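Local coordinates for putative hemin transport system, substrate-binding protein (Burkholderia cenocepacia J2315, PDB 5GIZ), which probably delivers heme captured in the periplasm to an inner-membrane transporter, serving as the substrate-binding component of a bacterial heme-uptake system, at residues A[173-178]-A[253-258]; A[38-43]-A[244-249]. One frame throughout, in Å; residues are numbered along the deposited sequence.

Interaction 1: A[173-178]-A[253-258]. With SO4 (sulfate ion), chain C.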
loop_
_atom_site.group_PDB
_atom_site.type_symbol
_atom_site.label_atom_id
_atom_site.label_comp_id
_atom_site.label_asym_id
_atom_site.label_seq_id
_atom_site.Cartn_x
_atom_site.Cartn_y
_atom_site.Cartn_z
ATOM N N ASP A 173 -1.205 5.360 8.869
ATOM C CA ASP A 173 -1.745 5.360 10.234
ATOM C C ASP A 173 -2.062 3.910 10.680
ATOM O O ASP A 173 -1.716 3.469 11.754
ATOM C CB ASP A 173 -3.012 6.216 10.292
ATOM C CG ASP A 173 -3.557 6.337 11.679
ATOM O OD1 ASP A 173 -3.104 7.228 12.421
ATOM O OD2 ASP A 173 -4.440 5.517 12.010
ATOM N N ALA A 174 -2.716 3.161 9.803
ATOM C CA ALA A 174 -3.087 1.796 10.105
ATOM C C ALA A 174 -1.857 0.911 10.291
ATOM O O ALA A 174 -1.771 0.118 11.202
ATOM C CB ALA A 174 -3.974 1.232 9.010
ATOM N N MET A 175 -0.865 1.097 9.435
ATOM C CA MET A 175 0.336 0.268 9.530
ATOM C C MET A 175 1.152 0.520 10.806
ATOM O O MET A 175 1.591 -0.414 11.492
ATOM C CB MET A 175 1.235 0.420 8.326
ATOM C CG MET A 175 0.632 -0.110 7.051
ATOM S SD MET A 175 0.325 -1.884 7.055
ATOM C CE MET A 175 1.999 -2.544 7.110
ATOM N N ILE A 176 1.231 1.782 11.164
ATOM C CA ILE A 176 1.930 2.204 12.381
ATOM C C ILE A 176 1.241 1.551 13.584
ATOM O O ILE A 176 1.892 0.957 14.442
ATOM C CB ILE A 176 1.898 3.706 12.491
ATOM C CG1 ILE A 176 2.917 4.318 11.505
ATOM C CG2 ILE A 176 2.208 4.167 13.902
ATOM C CD1 ILE A 176 2.721 5.781 11.302
ATOM N N ARG A 177 -0.100 1.601 13.631
ATOM C CA ARG A 177 -0.807 0.943 14.715
ATOM C C ARG A 177 -0.732 -0.574 14.688
ATOM O O ARG A 177 -0.550 -1.204 15.755
ATOM C CB ARG A 177 -2.260 1.352 14.715
ATOM C CG ARG A 177 -2.415 2.792 15.188
ATOM C CD ARG A 177 -3.897 3.214 15.226
ATOM N NE ARG A 177 -4.436 3.406 13.892
ATOM C CZ ARG A 177 -5.421 2.719 13.325
ATOM N NH1 ARG A 177 -6.077 1.775 13.996
ATOM N NH2 ARG A 177 -5.775 3.025 12.075
ATOM N N TYR A 178 -0.760 -1.210 13.516
ATOM C CA TYR A 178 -0.586 -2.655 13.478
ATOM C C TYR A 178 0.792 -3.124 13.992
ATOM O O TYR A 178 0.936 -4.223 14.515
ATOM C CB TYR A 178 -0.801 -3.200 12.064
ATOM C CG TYR A 178 -2.246 -3.278 11.621
ATOM C CD1 TYR A 178 -3.233 -3.811 12.468
ATOM C CD2 TYR A 178 -2.624 -2.914 10.326
ATOM C CE1 TYR A 178 -4.535 -3.965 12.039
ATOM C CE2 TYR A 178 -3.915 -3.060 9.907
ATOM C CZ TYR A 178 -4.875 -3.601 10.750
ATOM O OH TYR A 178 -6.221 -3.743 10.331
ATOM N N PRO A 253 -1.796 -8.960 -0.157
ATOM C CA PRO A 253 -1.589 -10.265 0.454
ATOM C C PRO A 253 -0.326 -10.374 1.282
ATOM O O PRO A 253 -0.117 -11.364 1.954
ATOM C CB PRO A 253 -1.625 -11.245 -0.727
ATOM C CG PRO A 253 -1.330 -10.395 -1.900
ATOM C CD PRO A 253 -1.854 -9.037 -1.628
ATOM N N ARG A 254 0.577 -9.400 1.167
ATOM C CA ARG A 254 1.786 -9.383 2.016
ATOM C C ARG A 254 1.630 -8.622 3.299
ATOM O O ARG A 254 2.587 -8.398 4.022
ATOM C CB ARG A 254 2.995 -8.807 1.240
ATOM C CG ARG A 254 3.453 -9.639 0.054
ATOM C CD ARG A 254 4.706 -9.073 -0.634
ATOM N NE ARG A 254 4.440 -7.805 -1.278
ATOM C CZ ARG A 254 5.384 -6.907 -1.650
ATOM N NH1 ARG A 254 6.661 -7.094 -1.327
ATOM N NH2 ARG A 254 5.038 -5.800 -2.283
ATOM N N LEU A 255 0.388 -8.257 3.629
ATOM C CA LEU A 255 0.161 -7.458 4.832
ATOM C C LEU A 255 0.856 -8.068 6.084
ATOM O O LEU A 255 1.474 -7.363 6.838
ATOM C CB LEU A 255 -1.337 -7.241 5.098
ATOM C CG LEU A 255 -1.630 -6.347 6.299
ATOM C CD1 LEU A 255 -1.262 -4.899 6.118
ATOM C CD2 LEU A 255 -3.101 -6.442 6.649
ATOM N N PRO A 256 0.719 -9.373 6.329
ATOM C CA PRO A 256 1.334 -9.951 7.530
ATOM C C PRO A 256 2.850 -9.757 7.556
ATOM O O PRO A 256 3.388 -9.349 8.590
ATOM C CB PRO A 256 0.940 -11.408 7.458
ATOM C CG PRO A 256 -0.347 -11.392 6.667
ATOM C CD PRO A 256 -0.063 -10.381 5.582
ATOM N N LEU A 257 3.496 -9.936 6.419
ATOM C CA LEU A 257 4.944 -9.699 6.332
ATOM C C LEU A 257 5.294 -8.259 6.435
ATOM O O LEU A 257 6.276 -7.901 7.075
ATOM C CB LEU A 257 5.483 -10.275 5.026
ATOM C CG LEU A 257 6.998 -10.189 4.820
ATOM C CD1 LEU A 257 7.760 -10.970 5.860
ATOM C CD2 LEU A 257 7.281 -10.632 3.395
ATOM N N ALA A 258 4.496 -7.393 5.817
ATOM C CA ALA A 258 4.716 -5.968 5.927
ATOM C C ALA A 258 4.631 -5.457 7.372
ATOM O O ALA A 258 5.459 -4.665 7.812
ATOM C CB ALA A 258 3.735 -5.212 5.064
HETATM S S SO4 C . -8.308 -3.797 12.999
HETATM O O1 SO4 C . -8.050 -4.632 11.878
HETATM O O2 SO4 C . -9.733 -3.863 13.453
HETATM O O3 SO4 C . -7.404 -4.093 14.118
HETATM O O4 SO4 C . -8.126 -2.402 12.754
#

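Interaction 2: A[38-43]-A[244-249]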
loop_
_atom_site.group_PDB
_atom_site.type_symbol
_atom_site.label_atom_id
_atom_site.label_comp_id
_atom_site.label_asym_id
_atom_site.label_seq_id
_atom_site.Cartn_x
_atom_site.Cartn_y
_atom_site.Cartn_z
ATOM N N THR A 38 1.387 1.497 -10.697
ATOM C CA THR A 38 1.644 1.070 -9.318
ATOM C C THR A 38 1.843 -0.426 -9.169
ATOM O O THR A 38 2.247 -0.908 -8.104
ATOM C CB THR A 38 0.561 1.521 -8.306
ATOM O OG1 THR A 38 -0.695 0.903 -8.567
ATOM C CG2 THR A 38 0.396 2.992 -8.290
ATOM N N CYS A 39 1.601 -1.193 -10.236
ATOM C CA CYS A 39 1.684 -2.641 -10.145
ATOM C C CYS A 39 3.059 -3.113 -10.501
ATOM O O CYS A 39 3.344 -3.514 -11.636
ATOM C CB CYS A 39 0.626 -3.320 -11.038
ATOM S SG CYS A 39 -1.075 -2.906 -10.619
ATOM N N THR A 40 3.926 -3.107 -9.492
ATOM C CA THR A 40 5.336 -3.423 -9.645
ATOM C C THR A 40 5.771 -4.705 -8.981
ATOM O O THR A 40 6.918 -5.045 -9.053
ATOM C CB THR A 40 6.199 -2.320 -9.105
ATOM O OG1 THR A 40 5.939 -2.212 -7.708
ATOM C CG2 THR A 40 5.873 -1.019 -9.773
ATOM N N TYR A 41 4.865 -5.416 -8.312
ATOM C CA TYR A 41 5.150 -6.650 -7.587
ATOM C C TYR A 41 4.092 -7.703 -7.876
ATOM O O TYR A 41 2.918 -7.408 -7.876
ATOM C CB TYR A 41 5.186 -6.373 -6.058
ATOM C CG TYR A 41 5.841 -7.501 -5.334
ATOM C CD1 TYR A 41 5.102 -8.583 -4.875
ATOM C CD2 TYR A 41 7.196 -7.534 -5.148
ATOM C CE1 TYR A 41 5.686 -9.670 -4.245
ATOM C CE2 TYR A 41 7.799 -8.624 -4.547
ATOM C CZ TYR A 41 7.039 -9.694 -4.136
ATOM O OH TYR A 41 7.608 -10.781 -3.508
ATOM N N PRO A 42 4.462 -8.981 -8.058
ATOM C CA PRO A 42 5.813 -9.520 -8.166
ATOM C C PRO A 42 6.404 -9.233 -9.550
ATOM O O PRO A 42 5.935 -8.336 -10.265
ATOM C CB PRO A 42 5.577 -10.998 -7.935
ATOM C CG PRO A 42 4.198 -11.253 -8.517
ATOM C CD PRO A 42 3.415 -9.995 -8.345
ATOM N N ASP A 43 7.445 -9.953 -9.950
ATOM C CA ASP A 43 8.076 -9.655 -11.274
ATOM C C ASP A 43 7.096 -9.763 -12.450
ATOM O O ASP A 43 7.143 -8.980 -13.383
ATOM C CB ASP A 43 9.233 -10.601 -11.558
ATOM C CG ASP A 43 10.453 -10.314 -10.717
ATOM O OD1 ASP A 43 10.565 -9.209 -10.129
ATOM O OD2 ASP A 43 11.339 -11.219 -10.630
ATOM N N ASP A 244 9.911 0.094 1.179
ATOM C CA ASP A 244 9.283 0.268 -0.130
ATOM C C ASP A 244 7.828 0.649 -0.035
ATOM O O ASP A 244 7.109 0.050 0.757
ATOM C CB ASP A 244 9.440 -1.061 -0.853
ATOM C CG ASP A 244 8.695 -1.146 -2.092
ATOM O OD1 ASP A 244 9.197 -0.654 -3.161
ATOM O OD2 ASP A 244 7.619 -1.718 -2.086
ATOM N N ALA A 245 7.375 1.642 -0.793
ATOM C CA ALA A 245 6.040 2.178 -0.619
ATOM C C ALA A 245 4.945 1.126 -0.865
ATOM O O ALA A 245 3.982 1.063 -0.092
ATOM C CB ALA A 245 5.797 3.318 -1.594
ATOM N N LEU A 246 5.018 0.365 -1.946
ATOM C CA LEU A 246 3.973 -0.604 -2.227
ATOM C C LEU A 246 3.868 -1.673 -1.137
ATOM O O LEU A 246 2.786 -1.997 -0.664
ATOM C CB LEU A 246 4.143 -1.246 -3.583
ATOM C CG LEU A 246 3.163 -2.392 -3.923
ATOM C CD1 LEU A 246 1.748 -1.883 -3.974
ATOM C CD2 LEU A 246 3.587 -2.981 -5.259
ATOM N N PHE A 247 5.004 -2.150 -0.691
ATOM C CA PHE A 247 5.064 -3.160 0.348
ATOM C C PHE A 247 4.507 -2.589 1.644
ATOM O O PHE A 247 3.691 -3.220 2.305
ATOM C CB PHE A 247 6.539 -3.569 0.513
ATOM C CG PHE A 247 6.832 -4.609 1.564
ATOM C CD1 PHE A 247 5.994 -5.659 1.821
ATOM C CD2 PHE A 247 8.035 -4.600 2.167
ATOM C CE1 PHE A 247 6.321 -6.638 2.715
ATOM C CE2 PHE A 247 8.362 -5.581 3.097
ATOM C CZ PHE A 247 7.441 -6.562 3.408
ATOM N N LEU A 248 4.944 -1.395 2.022
ATOM C CA LEU A 248 4.499 -0.800 3.289
ATOM C C LEU A 248 3.007 -0.477 3.268
ATOM O O LEU A 248 2.268 -0.778 4.232
ATOM C CB LEU A 248 5.312 0.484 3.543
ATOM C CG LEU A 248 4.934 1.308 4.767
ATOM C CD1 LEU A 248 5.050 0.555 6.070
ATOM C CD2 LEU A 248 5.760 2.598 4.786
ATOM N N LEU A 249 2.534 0.178 2.203
ATOM C CA LEU A 249 1.233 0.875 2.222
ATOM C C LEU A 249 0.145 0.183 1.425
ATOM O O LEU A 249 -1.009 0.641 1.468
ATOM C CB LEU A 249 1.391 2.290 1.682
ATOM C CG LEU A 249 2.373 3.213 2.417
ATOM C CD1 LEU A 249 2.636 4.465 1.585
ATOM C CD2 LEU A 249 1.888 3.518 3.824
#

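Interaction 1: A[173-178]-A[253-258]
Met175 and Leu255 meet through complementary torsions. The thioether chain of Met175 sets out beside its backbone N (chi1 -67°), then bends at both chi2 and chi3, carrying SD and CE across to the other helix. Leu255 holds CG anti to its own N (chi1 -177°), which brings CD1 forward. The two side chains slide past one another in opposite directions, with Met175 SD 3.5 Å from Leu255 CD1. Beyond the sulfur, Met175 CE rests on Ala258 CB at 3.8 Å, one helical turn further along, so this doubly bent chain reaches two positions of helix 255-269. The contact packs helix 171-178 of the C-terminal lobe against the start of the C-terminal helix; Phe251, Val259 and Leu262 also touch Met175, while Trp132 of helix 118-141 covers Leu255. Tyr178, whose CB points toward the partner segment, bonds through its hydroxyl to outside groups. Its OH donates to O1 of a sulfate, probably taken up from the crystallisation liquor, over 2.6 Å, the acceptor lying at the ring edge and in plane; the hydroxyl is also bonded to Val101 N, and Arg136 holds the same sulfate. On the first helix, Arg177 grips Asp173 side-on in a salt bridge: NE and NH2 both lie 2.8 Å from Asp173 OD2, NE coming from above the carboxylate plane, while OD1 is bonded to Asn183 and Gln168. Doubly engaged, OD2 is probably stabilised as an anion. The polar ends of Asp173, Arg177 and Tyr178 thus pair elsewhere, leaving a buried interface of sulfur and methyl groups that rests on shape and dispersion.

Interaction 2: A[38-43]-A[244-249]
Thr38, whose carbonyl O lies 3.8 Å from Leu246 CD2, has its hydroxyl held twice from outside: OG1 is hydrogen-bonded to Asp36 OD2 and takes a weak bond from Gly13 N. The same carbonyl O receives a weak bond from Thr40 N at 3.1 Å, which closes an inverse gamma turn centred on Cys39. Leu246 lays CD2 against this turn. That methyl approaches Thr40 OG1 to 3.5 Å and Tyr41 CB to 3.8 Å, so two oxygens and a methylene meet one methyl. Thr40 keeps OG1 between its backbone N and carbonyl carbon (chi1 63°), and passes alongside Leu246 in the opposite direction. In the class of periplasmic binding proteins with two alpha/beta lobes joined by one long helix, here 118-141, such a contact spans the cleft: residues 38-43 follow strand 30-35 of the N-terminal lobe, whereas helix 245-249 follows strand 240-243 of the C-terminal one. Asp244 caps this short helix, OD2 accepting from Phe247 N over 3.0 Å on the anti side, 21° out of the carboxylate plane, with an N-H...O angle of 162°. Tyr41 extends its ring away from Leu246; one face carries Pro42 CB, 3.8 Å above the plane and toward the rim, and the ring makes a cation-pi contact with Arg254. A cis peptide joins Tyr41 to Pro42.

Overall arrangement
The two contacts lie about 13 Å apart between centres and are joined by the short passage from helix 245-249 to helix 255-269. Met175 CG of interaction 1 packs 3.3 Å from Leu248 O of interaction 2, and Ala258 CB sits 3.4 Å from Phe247 O. Arg254, salt-bridged to Glu17 in the N-terminal lobe, brings NH1 to 3.5 Å from Phe247 CD1. Heme sites, vacant in this chain, flank both contacts: the side chain of Thr38 comes within about 4 Å of that of Tyr53, the axial iron ligand, and that of Met175 within about 5 Å of that of Ala171. Interaction 2 spans the lobes, whereas interaction 1 packs the C-terminal helix on helix 171-178 of the C-terminal lobe.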